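Nitrogen regulatory protein P-II (Thiomonas intermedia, PDB 5DRK) binds adenine nucleotides between the subunits of its trimer and probably acts, like other P-II-type proteins, as a regulator of partner proteins. Local coordinates at residues L12-E17 / I64-A69. Sequence-based numbering, arbitrary orientation.
Sequences LEIILE and IMIIAA. With AMP (adenosine monophosphate), chain D.
L12, I14 and L16 pair with A68, I66 and I64 at the centre of the ferredoxin-like P-II fold, a worked example of how two antiparallel strands from separate β-α-β units join. Each of these hydrogen-bonded pairs closes a two-bond ring; in the middle one, I66 N reaches I14 O at 2.8 Å, nearly straight at 170°. Between the rings, CA-H...O contacts add to the zipper, M65 CA lying 3.3 Å from I14 O.

Apolar packing divides between the two faces. On the helix-covered face, L16 CD1 meets I64 CG1 at 3.7 Å, while I14 and I66 touch through their CB atoms and F82 and L28 lie over them. The other face turns to the neighbouring subunits. There M65, with CG anti to its own N (chi1 174°), rests CG on I15 CG1 and carries SD across the E13 side chain, M65 SD lying 3.8 Å from E13 CG. An alanine at M65 is likely to open a gap beside the E13 stem, whose carboxylate salt-bridges K11 of the second subunit.

Just past the last ring, A69 pairs with the adenine of AMP through two backbone hydrogen bonds: A69 N donates to AMP N1 at 2.9 Å, and A69 O accepts from AMP N6 at 3.1 Å.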
ATOM      1  N   LEU B  12      -2.951   8.281   1.765  1.00 33.39           N
ATOM      2  CA  LEU B  12      -3.284   7.633   3.028  1.00 32.88           C
ATOM      3  C   LEU B  12      -3.468   6.118   2.904  1.00 32.52           C
ATOM      4  O   LEU B  12      -4.105   5.617   1.974  1.00 32.77           O
ATOM      5  CB  LEU B  12      -4.565   8.237   3.605  1.00 33.29           C
ATOM      6  CG  LEU B  12      -4.630   9.759   3.731  1.00 33.52           C
ATOM      7  CD1 LEU B  12      -5.973  10.174   4.350  1.00 33.88           C
ATOM      8  CD2 LEU B  12      -3.487  10.291   4.553  1.00 33.22           C
ATOM      9  N   GLU B  13      -2.920   5.388   3.861  1.00 36.89           N
ATOM     10  CA  GLU B  13      -3.350   4.012   4.076  1.00 36.80           C
ATOM     11  C   GLU B  13      -4.079   3.972   5.406  1.00 37.65           C
ATOM     12  O   GLU B  13      -3.475   4.214   6.438  1.00 37.81           O
ATOM     13  CB  GLU B  13      -2.178   3.050   4.046  1.00 36.29           C
ATOM     14  CG  GLU B  13      -1.701   2.779   2.619  1.00 35.86           C
ATOM     15  CD  GLU B  13      -0.433   1.955   2.540  1.00 36.02           C
ATOM     16  OE1 GLU B  13       0.000   1.646   1.405  1.00 36.16           O
ATOM     17  OE2 GLU B  13       0.144   1.634   3.603  1.00 36.62           O
ATOM     18  N   ILE B  14      -5.383   3.699   5.362  1.00 28.26           N
ATOM     19  CA  ILE B  14      -6.205   3.665   6.566  1.00 29.45           C
ATOM     20  C   ILE B  14      -6.628   2.236   6.873  1.00 30.63           C
ATOM     21  O   ILE B  14      -7.399   1.633   6.113  1.00 31.40           O
ATOM     22  CB  ILE B  14      -7.472   4.537   6.423  1.00 29.98           C
ATOM     23  CG1 ILE B  14      -7.104   5.958   5.974  1.00 29.15           C
ATOM     24  CG2 ILE B  14      -8.237   4.590   7.757  1.00 30.67           C
ATOM     25  CD1 ILE B  14      -8.256   6.709   5.284  1.00 29.59           C
ATOM     26  N   ILE B  15      -6.167   1.703   7.982  1.00 26.72           N
ATOM     27  CA  ILE B  15      -6.467   0.358   8.376  1.00 28.31           C
ATOM     28  C   ILE B  15      -7.396   0.294   9.571  1.00 29.46           C
ATOM     29  O   ILE B  15      -7.106   0.848  10.573  1.00 29.10           O
ATOM     30  CB  ILE B  15      -5.165  -0.396   8.625  1.00 28.18           C
ATOM     31  CG1 ILE B  15      -4.275  -0.322   7.397  1.00 26.33           C
ATOM     32  CG2 ILE B  15      -5.411  -1.815   9.029  1.00 30.23           C
ATOM     33  CD1 ILE B  15      -2.896  -0.905   7.596  1.00 26.23           C
ATOM     34  N   LEU B  16      -8.516  -0.390   9.425  1.00 33.30           N
ATOM     35  CA  LEU B  16      -9.536  -0.525  10.459  1.00 33.81           C
ATOM     36  C   LEU B  16     -10.489  -1.694  10.268  1.00 34.66           C
ATOM     37  O   LEU B  16     -10.505  -2.315   9.256  1.00 34.82           O
ATOM     38  CB  LEU B  16     -10.359   0.751  10.601  1.00 33.07           C
ATOM     39  CG  LEU B  16     -10.800   1.615   9.425  1.00 32.38           C
ATOM     40  CD1 LEU B  16     -10.770   0.957   8.070  1.00 32.63           C
ATOM     41  CD2 LEU B  16     -12.096   2.361   9.630  1.00 32.22           C
ATOM     42  N   GLU B  17     -11.282  -1.975  11.277  1.00 38.76           N
ATOM     43  CA  GLU B  17     -12.243  -3.041  11.195  1.00 39.25           C
ATOM     44  C   GLU B  17     -13.282  -2.726  10.136  1.00 38.85           C
ATOM     45  O   GLU B  17     -13.727  -1.635  10.001  1.00 38.33           O
ATOM     46  CB  GLU B  17     -12.870  -3.319  12.548  1.00 39.61           C
ATOM     47  CG  GLU B  17     -11.969  -4.015  13.544  1.00 40.08           C
ATOM     48  CD  GLU B  17     -12.424  -3.804  14.964  1.00 40.20           C
ATOM     49  OE1 GLU B  17     -12.346  -2.699  15.449  1.00 39.73           O
ATOM     50  OE2 GLU B  17     -12.876  -4.733  15.590  1.00 40.73           O
ATOM     51  N   ILE B  64      -9.886  -4.021   6.931  1.00 28.35           N
ATOM     52  CA  ILE B  64      -9.671  -3.543   5.565  1.00 27.17           C
ATOM     53  C   ILE B  64      -8.619  -2.428   5.544  1.00 26.84           C
ATOM     54  O   ILE B  64      -8.324  -1.816   6.571  1.00 27.61           O
ATOM     55  CB  ILE B  64     -10.975  -3.007   4.911  1.00 27.14           C
ATOM     56  CG1 ILE B  64     -11.464  -1.736   5.622  1.00 27.54           C
ATOM     57  CG2 ILE B  64     -12.065  -4.059   4.937  1.00 27.58           C
ATOM     58  CD1 ILE B  64     -12.691  -1.117   4.995  1.00 27.34           C
ATOM     59  N   MET B  65      -8.070  -2.160   4.368  1.00 35.16           N
ATOM     60  CA  MET B  65      -7.222  -1.018   4.193  1.00 34.31           C
ATOM     61  C   MET B  65      -7.808  -0.134   3.088  1.00 34.37           C
ATOM     62  O   MET B  65      -8.080  -0.586   1.968  1.00 33.48           O
ATOM     63  CB  MET B  65      -5.784  -1.439   3.860  1.00 31.90           C
ATOM     64  CG  MET B  65      -4.886  -0.257   3.515  1.00 30.27           C
ATOM     65  SD  MET B  65      -3.150  -0.700   3.346  1.00 28.99           S
ATOM     66  CE  MET B  65      -3.120  -1.398   1.709  1.00 28.32           C
ATOM     67  N   ILE B  66      -8.011   1.133   3.433  1.00 31.14           N
ATOM     68  CA  ILE B  66      -8.520   2.115   2.504  1.00 30.89           C
ATOM     69  C   ILE B  66      -7.350   2.952   2.002  1.00 29.49           C
ATOM     70  O   ILE B  66      -6.645   3.585   2.789  1.00 28.48           O
ATOM     71  CB  ILE B  66      -9.595   3.028   3.171  1.00 31.31           C
ATOM     72  CG1 ILE B  66     -10.765   2.169   3.697  1.00 32.30           C
ATOM     73  CG2 ILE B  66     -10.063   4.130   2.203  1.00 31.14           C
ATOM     74  CD1 ILE B  66     -11.869   2.958   4.402  1.00 32.29           C
ATOM     75  N   ILE B  67      -7.146   2.934   0.688  1.00 32.85           N
ATOM     76  CA  ILE B  67      -6.106   3.722   0.035  1.00 31.85           C
ATOM     77  C   ILE B  67      -6.755   4.977  -0.522  1.00 32.77           C
ATOM     78  O   ILE B  67      -7.707   4.900  -1.318  1.00 33.77           O
ATOM     79  CB  ILE B  67      -5.399   2.900  -1.112  1.00 31.53           C
ATOM     80  CG1 ILE B  67      -4.859   1.564  -0.561  1.00 29.99           C
ATOM     81  CG2 ILE B  67      -4.293   3.719  -1.790  1.00 31.16           C
ATOM     82  CD1 ILE B  67      -4.490   0.520  -1.657  1.00 29.45           C
ATOM     83  N   ALA B  68      -6.261   6.138  -0.113  1.00 26.57           N
ATOM     84  CA  ALA B  68      -6.831   7.388  -0.601  1.00 27.29           C
ATOM     85  C   ALA B  68      -5.744   8.389  -0.976  1.00 27.20           C
ATOM     86  O   ALA B  68      -5.004   8.852  -0.127  1.00 26.50           O
ATOM     87  CB  ALA B  68      -7.783   8.011   0.460  1.00 27.13           C
ATOM     88  N   ALA B  69      -5.667   8.718  -2.257  1.00 28.25           N
ATOM     89  CA  ALA B  69      -4.834   9.811  -2.737  1.00 28.71           C
ATOM     90  C   ALA B  69      -5.560  11.138  -2.522  1.00 28.80           C
ATOM     91  O   ALA B  69      -6.696  11.301  -2.937  1.00 29.19           O
ATOM     92  CB  ALA B  69      -4.497   9.616  -4.216  1.00 30.00           C
TER
HETATM   93  P   AMP D 201     -11.593   6.513 -11.900  1.00 36.63           P
HETATM   94  O1P AMP D 201     -10.358   6.475 -12.574  1.00 36.97           O
HETATM   95  O2P AMP D 201     -11.972   7.781 -11.388  1.00 36.73           O
HETATM   96  O3P AMP D 201     -12.585   5.788 -12.619  1.00 36.59           O
HETATM   97  O5' AMP D 201     -11.375   5.640 -10.652  1.00 36.05           O
HETATM   98  C5' AMP D 201     -11.193   4.262 -10.792  1.00 35.73           C
HETATM   99  C4' AMP D 201     -10.572   3.612  -9.591  1.00 35.18           C
HETATM  100  O4' AMP D 201      -9.317   4.138  -9.263  1.00 35.31           O
HETATM  101  C3' AMP D 201     -11.411   3.735  -8.351  1.00 34.94           C
HETATM  102  O3' AMP D 201     -12.403   2.765  -8.254  1.00 34.72           O
HETATM  103  C2' AMP D 201     -10.385   3.577  -7.286  1.00 34.61           C
HETATM  104  O2' AMP D 201     -10.192   2.230  -6.945  1.00 34.00           O
HETATM  105  C1' AMP D 201      -9.127   4.139  -7.877  1.00 34.95           C
HETATM  106  N9  AMP D 201      -8.940   5.509  -7.385  1.00 35.35           N
HETATM  107  C8  AMP D 201      -9.341   6.566  -8.022  1.00 35.79           C
HETATM  108  N7  AMP D 201      -9.059   7.660  -7.383  1.00 35.85           N
HETATM  109  C5  AMP D 201      -8.475   7.339  -6.288  1.00 35.44           C
HETATM  110  C6  AMP D 201      -7.927   8.053  -5.146  1.00 35.04           C
HETATM  111  N6  AMP D 201      -7.966   9.356  -5.046  1.00 35.07           N
HETATM  112  N1  AMP D 201      -7.413   7.344  -4.187  1.00 34.45           N
HETATM  113  C2  AMP D 201      -7.372   6.059  -4.244  1.00 34.32           C
HETATM  114  N3  AMP D 201      -7.832   5.356  -5.237  1.00 34.65           N
HETATM  115  C4  AMP D 201      -8.394   5.916  -6.279  1.00 35.16           C